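PDB 3D72: vivid PAS protein VVD from Neurospora crassa, which senses blue light through a flavin held in a LOV-type PAS domain and, once light-activated, forms a rapidly exchanging dimer. Local coordinates for residues Gly14-Ile19 / Met144-Glu149; Ser94-Thr99 / Val112-Phe117; Ala108-Glu113 / Leu128-Val133. The protein carries 1 engineered substitution. One frame throughout, in Å; residues are numbered along the deposited sequence.

Contact 1: residues Gly14-Ile19 / Met144-Glu149; sequences GYLIQI and MGFQCE. With FAD (flavin-adenine dinucleotide), chain C.
The N-terminal helix 12-21 caps the sheet of this PAS (LOV) domain by setting Tyr-15, Leu-16 and Ile-19 against Met-144 and Phe-146 of strand 140-146. Helix and strand run at 77° to one another, and only apolar groups meet. Met-144 is the hub: with CG anti to the backbone N (chi1 -177°) the chain reaches out to the helix, then bends at chi3 (-66°). Its SD lies 3.5 Å from Leu-16 CD2 and 3.7 Å from Ile-19 CD1, while CE turns to Tyr-15 CB, 3.7 Å away. The flexible thioether suits a place where three differently shaped side chains must be met. Phe-146 presents the rim of its ring in plane to both branched residues, its CE1 standing 3.8 Å from Leu-16 CD2. With an alanine in place of Met-144, loss of SD and CE would probably open a gap between the strand and Tyr-15, Leu-16 and Ile-19. Between the two large residues, Gly-145 brings its N to 3.4 Å from FAD C7M; a side chain there would run into FAD C6. One face of the strand thus serves the helix and the other the flavin, the arrangement of an N-terminal cap on a PAS sheet.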
loop_
_atom_site.group_PDB
_atom_site.type_symbol
_atom_site.label_atom_id
_atom_site.label_comp_id
_atom_site.label_asym_id
_atom_site.label_seq_id
_atom_site.Cartn_x
_atom_site.Cartn_y
_atom_site.Cartn_z
ATOM N N GLY A 14 3.260 -3.214 3.255
ATOM C CA GLY A 14 2.441 -2.846 4.390
ATOM C C GLY A 14 2.789 -1.459 4.887
ATOM O O GLY A 14 1.903 -0.695 5.275
ATOM N N TYR A 15 4.078 -1.130 4.869
ATOM C CA TYR A 15 4.519 0.175 5.335
ATOM C C TYR A 15 4.098 1.292 4.388
ATOM O O TYR A 15 3.782 2.393 4.835
ATOM C CB TYR A 15 6.035 0.190 5.546
ATOM C CG TYR A 15 6.502 -0.793 6.604
ATOM C CD1 TYR A 15 5.664 -1.178 7.655
ATOM C CD2 TYR A 15 7.786 -1.332 6.560
ATOM C CE1 TYR A 15 6.095 -2.079 8.638
ATOM C CE2 TYR A 15 8.227 -2.228 7.538
ATOM C CZ TYR A 15 7.379 -2.597 8.569
ATOM O OH TYR A 15 7.819 -3.491 9.520
ATOM N N LEU A 16 4.080 1.012 3.088
ATOM C CA LEU A 16 3.642 2.025 2.124
ATOM C C LEU A 16 2.151 2.284 2.350
ATOM O O LEU A 16 1.700 3.428 2.316
ATOM C CB LEU A 16 3.888 1.556 0.690
ATOM C CG LEU A 16 5.352 1.571 0.238
ATOM C CD1 LEU A 16 5.512 0.742 -1.029
ATOM C CD2 LEU A 16 5.801 3.011 -0.011
ATOM N N ILE A 17 1.387 1.220 2.595
ATOM C CA ILE A 17 -0.042 1.367 2.860
ATOM C C ILE A 17 -0.218 2.165 4.148
ATOM O O ILE A 17 -1.057 3.059 4.234
ATOM C CB ILE A 17 -0.721 -0.022 2.979
ATOM C CG1 ILE A 17 -0.755 -0.685 1.598
ATOM C CG2 ILE A 17 -2.134 0.113 3.538
ATOM C CD1 ILE A 17 -1.103 -2.165 1.634
ATOM N N GLN A 18 0.594 1.855 5.151
ATOM C CA GLN A 18 0.515 2.563 6.421
ATOM C C GLN A 18 0.754 4.057 6.215
ATOM O O GLN A 18 0.040 4.899 6.775
ATOM C CB GLN A 18 1.560 2.008 7.382
ATOM C CG GLN A 18 1.638 2.743 8.700
ATOM C CD GLN A 18 2.778 2.251 9.562
ATOM O OE1 GLN A 18 3.073 1.048 9.597
ATOM N NE2 GLN A 18 3.416 3.172 10.279
ATOM N N ILE A 19 1.761 4.383 5.408
ATOM C CA ILE A 19 2.089 5.779 5.144
ATOM C C ILE A 19 0.954 6.491 4.415
ATOM O O ILE A 19 0.545 7.580 4.822
ATOM C CB ILE A 19 3.400 5.901 4.334
ATOM C CG1 ILE A 19 4.580 5.504 5.227
ATOM C CG2 ILE A 19 3.571 7.335 3.807
ATOM C CD1 ILE A 19 5.897 5.355 4.506
ATOM N N MET A 144 10.999 5.344 6.550
ATOM C CA MET A 144 10.998 5.098 5.115
ATOM C C MET A 144 11.364 6.401 4.422
ATOM O O MET A 144 10.766 7.453 4.691
ATOM C CB MET A 144 9.630 4.619 4.609
ATOM C CG MET A 144 9.633 4.287 3.098
ATOM S SD MET A 144 8.242 3.280 2.478
ATOM C CE MET A 144 8.571 1.692 3.357
ATOM N N GLY A 145 12.370 6.328 3.561
ATOM C CA GLY A 145 12.804 7.501 2.828
ATOM C C GLY A 145 12.478 7.379 1.356
ATOM O O GLY A 145 12.578 6.309 0.773
ATOM N N PHE A 146 12.076 8.501 0.763
ATOM C CA PHE A 146 11.730 8.584 -0.647
ATOM C C PHE A 146 12.699 9.582 -1.263
ATOM O O PHE A 146 12.870 10.677 -0.728
ATOM C CB PHE A 146 10.291 9.089 -0.785
ATOM C CG PHE A 146 9.277 8.179 -0.157
ATOM C CD1 PHE A 146 8.709 7.144 -0.891
ATOM C CD2 PHE A 146 8.909 8.340 1.173
ATOM C CE1 PHE A 146 7.779 6.280 -0.305
ATOM C CE2 PHE A 146 7.978 7.479 1.771
ATOM C CZ PHE A 146 7.414 6.450 1.027
ATOM N N GLN A 147 13.350 9.195 -2.353
ATOM C CA GLN A 147 14.315 10.070 -3.024
ATOM C C GLN A 147 13.840 10.478 -4.404
ATOM O O GLN A 147 13.141 9.732 -5.081
ATOM C CB GLN A 147 15.672 9.382 -3.167
ATOM C CG GLN A 147 16.386 9.066 -1.867
ATOM C CD GLN A 147 15.786 7.893 -1.130
ATOM O OE1 GLN A 147 15.179 7.016 -1.737
ATOM N NE2 GLN A 147 15.969 7.864 0.186
ATOM N N CYS A 148 14.259 11.662 -4.828
ATOM C CA CYS A 148 13.871 12.190 -6.126
ATOM C C CYS A 148 14.993 13.061 -6.653
ATOM O O CYS A 148 15.409 14.014 -5.998
ATOM C CB CYS A 148 12.584 13.012 -5.995
ATOM S SG CYS A 148 12.062 13.895 -7.497
ATOM N N GLU A 149 15.489 12.720 -7.833
ATOM C CA GLU A 149 16.556 13.492 -8.437
ATOM C C GLU A 149 15.930 14.743 -9.047
ATOM O O GLU A 149 15.013 14.596 -9.887
ATOM C CB GLU A 149 17.258 12.662 -9.509
ATOM C CG GLU A 149 18.693 13.063 -9.734
ATOM C CD GLU A 149 19.325 12.339 -10.898
ATOM O OE1 GLU A 149 19.099 11.119 -11.035
ATOM O OE2 GLU A 149 20.057 12.997 -11.669
ATOM O OXT GLU A 149 16.357 15.857 -8.673
HETATM P PA FAD C . 25.311 14.723 11.985
HETATM O O1A FAD C . 26.365 13.815 11.456
HETATM O O2A FAD C . 25.217 14.884 13.455
HETATM O O5B FAD C . 25.491 16.137 11.289
HETATM C C5B FAD C . 24.661 17.281 11.576
HETATM C C4B FAD C . 25.312 18.496 10.922
HETATM O O4B FAD C . 24.511 19.638 11.273
HETATM C C3B FAD C . 26.761 18.788 11.367
HETATM O O3B FAD C . 27.681 18.905 10.313
HETATM C C2B FAD C . 26.674 20.050 12.217
HETATM O O2B FAD C . 27.720 20.980 12.110
HETATM C C1B FAD C . 25.301 20.654 11.906
HETATM N N9A FAD C . 24.554 21.075 13.076
HETATM C C8A FAD C . 24.139 20.307 14.128
HETATM N N7A FAD C . 23.487 20.968 15.057
HETATM C C5A FAD C . 23.497 22.272 14.594
HETATM C C6A FAD C . 22.946 23.486 15.139
HETATM N N6A FAD C . 22.305 23.504 16.311
HETATM N N1A FAD C . 23.114 24.642 14.434
HETATM C C2A FAD C . 23.775 24.590 13.246
HETATM N N3A FAD C . 24.323 23.514 12.633
HETATM C C4A FAD C . 24.139 22.355 13.402
HETATM N N1 FAD C . 20.634 11.649 3.598
HETATM C C2 FAD C . 21.040 11.929 2.333
HETATM O O2 FAD C . 21.945 12.748 2.090
HETATM N N3 FAD C . 20.411 11.294 1.250
HETATM C C4 FAD C . 19.389 10.350 1.360
HETATM O O4 FAD C . 18.887 9.850 0.327
HETATM C C4X FAD C . 18.965 10.074 2.676
HETATM N N5 FAD C . 17.946 9.123 2.874
HETATM C C5X FAD C . 17.554 8.861 4.174
HETATM C C6 FAD C . 16.521 7.899 4.397
HETATM C C7 FAD C . 16.106 7.563 5.663
HETATM C C7M FAD C . 14.973 6.535 5.789
HETATM C C8 FAD C . 16.734 8.133 6.798
HETATM C C8M FAD C . 16.342 7.787 8.221
HETATM C C9 FAD C . 17.775 9.111 6.598
HETATM C C9A FAD C . 18.203 9.481 5.312
HETATM N N10 FAD C . 19.242 10.468 5.066
HETATM C C10 FAD C . 19.639 10.714 3.771
HETATM C "C1'" FAD C . 19.912 11.216 6.167
HETATM C "C2'" FAD C . 21.102 10.639 6.892
HETATM O "O2'" FAD C . 20.910 9.227 7.039
HETATM C "C3'" FAD C . 21.234 11.395 8.235
HETATM O "O3'" FAD C . 20.043 11.185 8.994
HETATM C "C4'" FAD C . 21.438 12.935 8.046
HETATM O "O4'" FAD C . 22.679 13.165 7.407
HETATM C "C5'" FAD C . 21.387 13.715 9.370
HETATM O "O5'" FAD C . 21.903 12.938 10.462
HETATM P P FAD C . 23.454 12.811 10.773
HETATM O O1P FAD C . 23.588 11.667 11.679
HETATM O O2P FAD C . 24.235 12.742 9.514
HETATM O O3P FAD C . 23.893 14.141 11.558
#

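Contact 2: residues Ser94-Thr99 / Val112-Phe117; sequences SNTINT and VEVVNF. With FAD (flavin-adenine dinucleotide), chain C.
Thr-96 and Val-112 bury the most surface where helix 94-106 of the PAS fold leans on strand 110-117, the edge strand that follows it in the chain; the two run at 118° to each other. Thr-96 works with both its branches. Its CG2, anti to the backbone N, rests 3.7 Å from Glu-113 O and 4.2 Å from Val-114 CB, and also reaches the CG2 of Val-112. Its OG1 takes the polar side: water 1 stands 2.7 Å from it and donates to Glu-113 O at 2.9 Å, so helix and strand are bridged through solvent. A threonine fits here because one small side chain supplies both a methyl for the valines and a hydroxyl for the water. One turn on, Thr-99 slides its CG2 past Val-112 CG1 in the opposite direction, at 4.0 Å. The hydroxyl of Thr-99 turns back into the helix and donates to Asn-95 O, which Thr-99 N reaches from the other face of the carbonyl. The other side of the helix faces the cofactor, where Ile-97 CG2 lies 3.3 Å from FAD C5B at the ribose; on the strand, Asn-116, beyond the contact, meets the flavin. Asn-116 reads the flavin edge, its OD1 accepting from FAD N3 at 2.9 Å, nearly straight at 173°, and also from Asn-126, while its ND2 donates to FAD O2 at 2.9 Å.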
loop_
_atom_site.group_PDB
_atom_site.type_symbol
_atom_site.label_atom_id
_atom_site.label_comp_id
_atom_site.label_asym_id
_atom_site.label_seq_id
_atom_site.Cartn_x
_atom_site.Cartn_y
_atom_site.Cartn_z
ATOM N N SER A 94 24.817 22.729 6.289
ATOM C CA SER A 94 24.765 22.225 7.652
ATOM C C SER A 94 23.378 22.306 8.272
ATOM O O SER A 94 22.971 21.403 9.000
ATOM C CB SER A 94 25.770 22.970 8.533
ATOM O OG SER A 94 27.093 22.540 8.265
ATOM N N ASN A 95 22.650 23.381 7.993
ATOM C CA ASN A 95 21.311 23.525 8.548
ATOM C C ASN A 95 20.407 22.421 8.019
ATOM O O ASN A 95 19.530 21.928 8.723
ATOM C CB ASN A 95 20.711 24.882 8.183
ATOM C CG ASN A 95 19.326 25.076 8.772
ATOM O OD1 ASN A 95 19.158 25.120 9.991
ATOM N ND2 ASN A 95 18.324 25.184 7.904
ATOM N N THR A 96 20.624 22.040 6.768
ATOM C CA THR A 96 19.823 20.990 6.155
ATOM C C THR A 96 20.068 19.667 6.866
ATOM O O THR A 96 19.127 18.922 7.155
ATOM C CB THR A 96 20.173 20.845 4.659
ATOM O OG1 THR A 96 19.789 22.036 3.963
ATOM C CG2 THR A 96 19.463 19.645 4.033
ATOM N N ILE A 97 21.327 19.387 7.169
ATOM C CA ILE A 97 21.658 18.145 7.859
ATOM C C ILE A 97 21.096 18.145 9.268
ATOM O O ILE A 97 20.574 17.126 9.725
ATOM C CB ILE A 97 23.182 17.921 7.894
ATOM C CG1 ILE A 97 23.707 17.869 6.462
ATOM C CG2 ILE A 97 23.496 16.598 8.585
ATOM C CD1 ILE A 97 25.203 17.735 6.332
ATOM N N ASN A 98 21.166 19.271 9.931
ATOM C CA ASN A 98 20.641 19.337 11.286
ATOM C C ASN A 98 19.123 19.160 11.269
ATOM O O ASN A 98 18.556 18.529 12.160
ATOM C CB ASN A 98 21.013 20.658 11.947
ATOM C CG ASN A 98 20.598 20.704 13.388
ATOM O OD1 ASN A 98 20.956 19.831 14.182
ATOM N ND2 ASN A 98 19.825 21.720 13.742
ATOM N N THR A 99 18.473 19.703 10.242
ATOM C CA THR A 99 17.026 19.576 10.109
ATOM C C THR A 99 16.632 18.101 9.999
ATOM O O THR A 99 15.685 17.652 10.636
ATOM C CB THR A 99 16.506 20.337 8.875
ATOM O OG1 THR A 99 16.611 21.744 9.114
ATOM C CG2 THR A 99 15.053 19.978 8.591
ATOM N N VAL A 112 13.208 17.624 2.607
ATOM C CA VAL A 112 14.283 18.571 2.332
ATOM C C VAL A 112 14.927 18.335 0.980
ATOM O O VAL A 112 14.687 17.323 0.332
ATOM C CB VAL A 112 15.413 18.476 3.397
ATOM C CG1 VAL A 112 14.842 18.652 4.793
ATOM C CG2 VAL A 112 16.138 17.139 3.272
ATOM N N GLU A 113 15.710 19.314 0.534
ATOM C CA GLU A 113 16.470 19.176 -0.693
ATOM C C GLU A 113 17.901 19.113 -0.179
ATOM O O GLU A 113 18.333 19.986 0.574
ATOM C CB GLU A 113 16.305 20.382 -1.616
ATOM C CG GLU A 113 14.992 20.420 -2.365
ATOM C CD GLU A 113 15.114 21.200 -3.652
ATOM O OE1 GLU A 113 15.791 22.246 -3.630
ATOM O OE2 GLU A 113 14.541 20.772 -4.677
ATOM N N VAL A 114 18.627 18.073 -0.560
ATOM C CA VAL A 114 19.996 17.925 -0.097
ATOM C C VAL A 114 20.921 17.549 -1.239
ATOM O O VAL A 114 20.568 16.755 -2.108
ATOM C CB VAL A 114 20.094 16.846 1.025
ATOM C CG1 VAL A 114 19.654 15.493 0.502
ATOM C CG2 VAL A 114 21.525 16.768 1.553
ATOM N N VAL A 115 22.106 18.145 -1.251
ATOM C CA VAL A 115 23.068 17.830 -2.288
ATOM C C VAL A 115 23.618 16.438 -2.016
ATOM O O VAL A 115 24.067 16.151 -0.909
ATOM C CB VAL A 115 24.227 18.848 -2.308
ATOM C CG1 VAL A 115 25.306 18.384 -3.275
ATOM C CG2 VAL A 115 23.702 20.212 -2.731
ATOM N N ASN A 116 23.553 15.577 -3.029
ATOM C CA ASN A 116 24.046 14.206 -2.941
ATOM C C ASN A 116 24.920 13.896 -4.149
ATOM O O ASN A 116 24.972 14.658 -5.122
ATOM C CB ASN A 116 22.882 13.199 -2.898
ATOM C CG ASN A 116 22.293 13.006 -1.491
ATOM O OD1 ASN A 116 21.403 12.175 -1.302
ATOM N ND2 ASN A 116 22.787 13.759 -0.514
ATOM N N PHE A 117 25.611 12.768 -4.092
ATOM C CA PHE A 117 26.492 12.369 -5.181
ATOM C C PHE A 117 26.307 10.897 -5.527
ATOM O O PHE A 117 26.215 10.054 -4.637
ATOM C CB PHE A 117 27.952 12.619 -4.785
ATOM C CG PHE A 117 28.253 14.048 -4.459
ATOM C CD1 PHE A 117 28.682 14.927 -5.449
ATOM C CD2 PHE A 117 28.076 14.523 -3.168
ATOM C CE1 PHE A 117 28.915 16.267 -5.159
ATOM C CE2 PHE A 117 28.302 15.860 -2.856
ATOM C CZ PHE A 117 28.730 16.740 -3.864
HETATM P PA FAD C . 25.311 14.723 11.985
HETATM O O1A FAD C . 26.365 13.815 11.456
HETATM O O2A FAD C . 25.217 14.884 13.455
HETATM O O5B FAD C . 25.491 16.137 11.289
HETATM C C5B FAD C . 24.661 17.281 11.576
HETATM C C4B FAD C . 25.312 18.496 10.922
HETATM O O4B FAD C . 24.511 19.638 11.273
HETATM C C3B FAD C . 26.761 18.788 11.367
HETATM O O3B FAD C . 27.681 18.905 10.313
HETATM C C2B FAD C . 26.674 20.050 12.217
HETATM O O2B FAD C . 27.720 20.980 12.110
HETATM C C1B FAD C . 25.301 20.654 11.906
HETATM N N9A FAD C . 24.554 21.075 13.076
HETATM C C8A FAD C . 24.139 20.307 14.128
HETATM N N7A FAD C . 23.487 20.968 15.057
HETATM C C5A FAD C . 23.497 22.272 14.594
HETATM C C6A FAD C . 22.946 23.486 15.139
HETATM N N6A FAD C . 22.305 23.504 16.311
HETATM N N1A FAD C . 23.114 24.642 14.434
HETATM C C2A FAD C . 23.775 24.590 13.246
HETATM N N3A FAD C . 24.323 23.514 12.633
HETATM C C4A FAD C . 24.139 22.355 13.402
HETATM N N1 FAD C . 20.634 11.649 3.598
HETATM C C2 FAD C . 21.040 11.929 2.333
HETATM O O2 FAD C . 21.945 12.748 2.090
HETATM N N3 FAD C . 20.411 11.294 1.250
HETATM C C4 FAD C . 19.389 10.350 1.360
HETATM O O4 FAD C . 18.887 9.850 0.327
HETATM C C4X FAD C . 18.965 10.074 2.676
HETATM N N5 FAD C . 17.946 9.123 2.874
HETATM C C5X FAD C . 17.554 8.861 4.174
HETATM C C6 FAD C . 16.521 7.899 4.397
HETATM C C7 FAD C . 16.106 7.563 5.663
HETATM C C7M FAD C . 14.973 6.535 5.789
HETATM C C8 FAD C . 16.734 8.133 6.798
HETATM C C8M FAD C . 16.342 7.787 8.221
HETATM C C9 FAD C . 17.775 9.111 6.598
HETATM C C9A FAD C . 18.203 9.481 5.312
HETATM N N10 FAD C . 19.242 10.468 5.066
HETATM C C10 FAD C . 19.639 10.714 3.771
HETATM C "C1'" FAD C . 19.912 11.216 6.167
HETATM C "C2'" FAD C . 21.102 10.639 6.892
HETATM O "O2'" FAD C . 20.910 9.227 7.039
HETATM C "C3'" FAD C . 21.234 11.395 8.235
HETATM O "O3'" FAD C . 20.043 11.185 8.994
HETATM C "C4'" FAD C . 21.438 12.935 8.046
HETATM O "O4'" FAD C . 22.679 13.165 7.407
HETATM C "C5'" FAD C . 21.387 13.715 9.370
HETATM O "O5'" FAD C . 21.903 12.938 10.462
HETATM P P FAD C . 23.454 12.811 10.773
HETATM O O1P FAD C . 23.588 11.667 11.679
HETATM O O2P FAD C . 24.235 12.742 9.514
HETATM O O3P FAD C . 23.893 14.141 11.558
HETATM O O HOH W 1 20.339 21.953 1.278
#

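Contact 3: residues Ala108-Glu113 / Leu128-Val133; sequences AEVQVE and LTMIPV. With FAD (flavin-adenine dinucleotide), chain C.
Met-130 O receives the backbone N of Val-110 at 3.2 Å and a hydrogen from water 2 at 3.1 Å, and the CA-H of Glu-109 approaches it as well. The same water donates to Ala-108 O at 2.6 Å, continuing the cross-strand link where regular pairing gives out. Val-110 with Met-130 and Val-112 with Leu-128 are antiparallel hydrogen-bonded pairs, each closed by two backbone bonds. Between them, the non-hydrogen-bonded pair Gln-111 and Thr-129 is joined by side chains instead: Thr-129 OG1 donates to Gln-111 OE1 at 2.9 Å, in the carbonyl plane and on a lone pair. Glu-109 lays its aliphatic stem on Ile-131, CG to CD1 at 3.7 Å, and sends its carboxylate on to Arg-22. On the face they share with Val-110 and Val-112, Leu-128 and Met-130 meet FAD. Leu-128 CD2 sits over the flavin face, 3.5 Å from FAD C4X, and Met-130 SD lies over the same face, 3.2 Å from FAD C9. A bend at chi3 (-74°) then carries Met-130 CE back to Val-110 CG1, a tight 3.3 Å. Branched and thioether side chains suit a flat ring, since they cover it without competing for its polar edge. This hairpin forms one side of the sheet: strand 140-146 pairs with the far edge of 123-134, helix 94-106 packs beside Val-110, Leu-128 and Met-130, and helix 12-21 touches Ile-131 and Val-133.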
loop_
_atom_site.group_PDB
_atom_site.type_symbol
_atom_site.label_atom_id
_atom_site.label_comp_id
_atom_site.label_asym_id
_atom_site.label_seq_id
_atom_site.Cartn_x
_atom_site.Cartn_y
_atom_site.Cartn_z
ATOM N N ALA A 108 9.589 12.735 13.585
ATOM C CA ALA A 108 8.785 13.754 12.920
ATOM C C ALA A 108 9.036 13.645 11.423
ATOM O O ALA A 108 10.166 13.401 11.003
ATOM C CB ALA A 108 9.181 15.148 13.417
ATOM N N GLU A 109 7.984 13.813 10.625
ATOM C CA GLU A 109 8.100 13.756 9.170
ATOM C C GLU A 109 8.908 14.955 8.703
ATOM O O GLU A 109 8.818 16.037 9.280
ATOM C CB GLU A 109 6.714 13.800 8.518
ATOM C CG GLU A 109 5.798 12.696 8.999
ATOM C CD GLU A 109 4.409 12.739 8.383
ATOM O OE1 GLU A 109 3.563 11.941 8.815
ATOM O OE2 GLU A 109 4.159 13.555 7.477
ATOM N N VAL A 110 9.697 14.771 7.656
ATOM C CA VAL A 110 10.500 15.872 7.149
ATOM C C VAL A 110 10.718 15.743 5.648
ATOM O O VAL A 110 10.735 14.643 5.095
ATOM C CB VAL A 110 11.860 15.939 7.884
ATOM C CG1 VAL A 110 12.723 14.757 7.497
ATOM C CG2 VAL A 110 12.562 17.256 7.578
ATOM N N GLN A 111 10.881 16.886 4.990
ATOM C CA GLN A 111 11.093 16.916 3.560
ATOM C C GLN A 111 12.146 17.986 3.317
ATOM O O GLN A 111 12.007 19.114 3.786
ATOM C CB GLN A 111 9.773 17.272 2.874
ATOM C CG GLN A 111 9.681 16.925 1.415
ATOM C CD GLN A 111 8.236 16.935 0.930
ATOM O OE1 GLN A 111 7.661 15.890 0.609
ATOM N NE2 GLN A 111 7.638 18.119 0.896
ATOM N N VAL A 112 13.208 17.624 2.607
ATOM C CA VAL A 112 14.283 18.571 2.332
ATOM C C VAL A 112 14.927 18.335 0.980
ATOM O O VAL A 112 14.687 17.323 0.332
ATOM C CB VAL A 112 15.413 18.476 3.397
ATOM C CG1 VAL A 112 14.842 18.652 4.793
ATOM C CG2 VAL A 112 16.138 17.139 3.272
ATOM N N GLU A 113 15.710 19.314 0.534
ATOM C CA GLU A 113 16.470 19.176 -0.693
ATOM C C GLU A 113 17.901 19.113 -0.179
ATOM O O GLU A 113 18.333 19.986 0.574
ATOM C CB GLU A 113 16.305 20.382 -1.616
ATOM C CG GLU A 113 14.992 20.420 -2.365
ATOM C CD GLU A 113 15.114 21.200 -3.652
ATOM O OE1 GLU A 113 15.791 22.246 -3.630
ATOM O OE2 GLU A 113 14.541 20.772 -4.677
ATOM N N LEU A 128 14.303 14.776 -0.756
ATOM C CA LEU A 128 14.087 13.691 0.191
ATOM C C LEU A 128 12.924 13.855 1.164
ATOM O O LEU A 128 12.741 14.913 1.743
ATOM C CB LEU A 128 15.379 13.517 0.986
ATOM C CG LEU A 128 15.453 12.486 2.103
ATOM C CD1 LEU A 128 15.443 11.085 1.521
ATOM C CD2 LEU A 128 16.727 12.740 2.904
ATOM N N THR A 129 12.150 12.783 1.345
ATOM C CA THR A 129 11.047 12.781 2.292
ATOM C C THR A 129 11.244 11.573 3.204
ATOM O O THR A 129 11.453 10.472 2.713
ATOM C CB THR A 129 9.684 12.622 1.594
ATOM O OG1 THR A 129 9.534 13.637 0.594
ATOM C CG2 THR A 129 8.553 12.752 2.615
ATOM N N MET A 130 11.205 11.777 4.516
ATOM C CA MET A 130 11.364 10.665 5.464
ATOM C C MET A 130 10.149 10.606 6.371
ATOM O O MET A 130 9.765 11.610 6.979
ATOM C CB MET A 130 12.629 10.854 6.296
ATOM C CG MET A 130 13.915 10.663 5.511
ATOM S SD MET A 130 15.376 11.233 6.404
ATOM C CE MET A 130 15.221 13.002 6.286
ATOM N N ILE A 131 9.546 9.422 6.459
ATOM C CA ILE A 131 8.347 9.218 7.262
ATOM C C ILE A 131 8.564 8.061 8.228
ATOM O O ILE A 131 8.919 6.967 7.793
ATOM C CB ILE A 131 7.144 8.843 6.359
ATOM C CG1 ILE A 131 7.000 9.859 5.214
ATOM C CG2 ILE A 131 5.872 8.783 7.183
ATOM C CD1 ILE A 131 6.635 11.254 5.668
ATOM N N PRO A 132 8.374 8.287 9.545
ATOM C CA PRO A 132 8.570 7.178 10.484
ATOM C C PRO A 132 7.505 6.116 10.272
ATOM O O PRO A 132 6.364 6.428 9.934
ATOM C CB PRO A 132 8.443 7.848 11.846
ATOM C CG PRO A 132 7.456 8.931 11.581
ATOM C CD PRO A 132 7.937 9.497 10.262
ATOM N N VAL A 133 7.894 4.867 10.511
ATOM C CA VAL A 133 7.034 3.711 10.314
ATOM C C VAL A 133 6.903 2.820 11.557
ATOM O O VAL A 133 7.894 2.520 12.229
ATOM C CB VAL A 133 7.598 2.870 9.132
ATOM C CG1 VAL A 133 6.784 1.617 8.924
ATOM C CG2 VAL A 133 7.603 3.720 7.868
HETATM P PA FAD C . 25.311 14.723 11.985
HETATM O O1A FAD C . 26.365 13.815 11.456
HETATM O O2A FAD C . 25.217 14.884 13.455
HETATM O O5B FAD C . 25.491 16.137 11.289
HETATM C C5B FAD C . 24.661 17.281 11.576
HETATM C C4B FAD C . 25.312 18.496 10.922
HETATM O O4B FAD C . 24.511 19.638 11.273
HETATM C C3B FAD C . 26.761 18.788 11.367
HETATM O O3B FAD C . 27.681 18.905 10.313
HETATM C C2B FAD C . 26.674 20.050 12.217
HETATM O O2B FAD C . 27.720 20.980 12.110
HETATM C C1B FAD C . 25.301 20.654 11.906
HETATM N N9A FAD C . 24.554 21.075 13.076
HETATM C C8A FAD C . 24.139 20.307 14.128
HETATM N N7A FAD C . 23.487 20.968 15.057
HETATM C C5A FAD C . 23.497 22.272 14.594
HETATM C C6A FAD C . 22.946 23.486 15.139
HETATM N N6A FAD C . 22.305 23.504 16.311
HETATM N N1A FAD C . 23.114 24.642 14.434
HETATM C C2A FAD C . 23.775 24.590 13.246
HETATM N N3A FAD C . 24.323 23.514 12.633
HETATM C C4A FAD C . 24.139 22.355 13.402
HETATM N N1 FAD C . 20.634 11.649 3.598
HETATM C C2 FAD C . 21.040 11.929 2.333
HETATM O O2 FAD C . 21.945 12.748 2.090
HETATM N N3 FAD C . 20.411 11.294 1.250
HETATM C C4 FAD C . 19.389 10.350 1.360
HETATM O O4 FAD C . 18.887 9.850 0.327
HETATM C C4X FAD C . 18.965 10.074 2.676
HETATM N N5 FAD C . 17.946 9.123 2.874
HETATM C C5X FAD C . 17.554 8.861 4.174
HETATM C C6 FAD C . 16.521 7.899 4.397
HETATM C C7 FAD C . 16.106 7.563 5.663
HETATM C C7M FAD C . 14.973 6.535 5.789
HETATM C C8 FAD C . 16.734 8.133 6.798
HETATM C C8M FAD C . 16.342 7.787 8.221
HETATM C C9 FAD C . 17.775 9.111 6.598
HETATM C C9A FAD C . 18.203 9.481 5.312
HETATM N N10 FAD C . 19.242 10.468 5.066
HETATM C C10 FAD C . 19.639 10.714 3.771
HETATM C "C1'" FAD C . 19.912 11.216 6.167
HETATM C "C2'" FAD C . 21.102 10.639 6.892
HETATM O "O2'" FAD C . 20.910 9.227 7.039
HETATM C "C3'" FAD C . 21.234 11.395 8.235
HETATM O "O3'" FAD C . 20.043 11.185 8.994
HETATM C "C4'" FAD C . 21.438 12.935 8.046
HETATM O "O4'" FAD C . 22.679 13.165 7.407
HETATM C "C5'" FAD C . 21.387 13.715 9.370
HETATM O "O5'" FAD C . 21.903 12.938 10.462
HETATM P P FAD C . 23.454 12.811 10.773
HETATM O O1P FAD C . 23.588 11.667 11.679
HETATM O O2P FAD C . 24.235 12.742 9.514
HETATM O O3P FAD C . 23.893 14.141 11.558
HETATM O O HOH W 2 11.471 11.696 9.530
#

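Overall arrangement
All three contacts draw on one antiparallel sheet and all touch FAD. Contacts 1 and 3 have centres 9 Å apart and meet directly, since strands 140-146 and 123-134 are neighbours in the sheet. The centres of contacts 2 and 3 lie 12 Å apart; they share Val-112 and Glu-113 and touch through Thr-99 and Val-110. Contacts 1 and 2, about 19 Å apart between centres, do not touch. Along the chain, contact 1 pairs the N-terminal helix with the last strand, enclosing helix 94-106 of contact 2, then hairpin 110-117/123-134, its first strand common to contacts 2 and 3. Cap helix and flavin are thus linked through one sheet, a plausible route for a light signal.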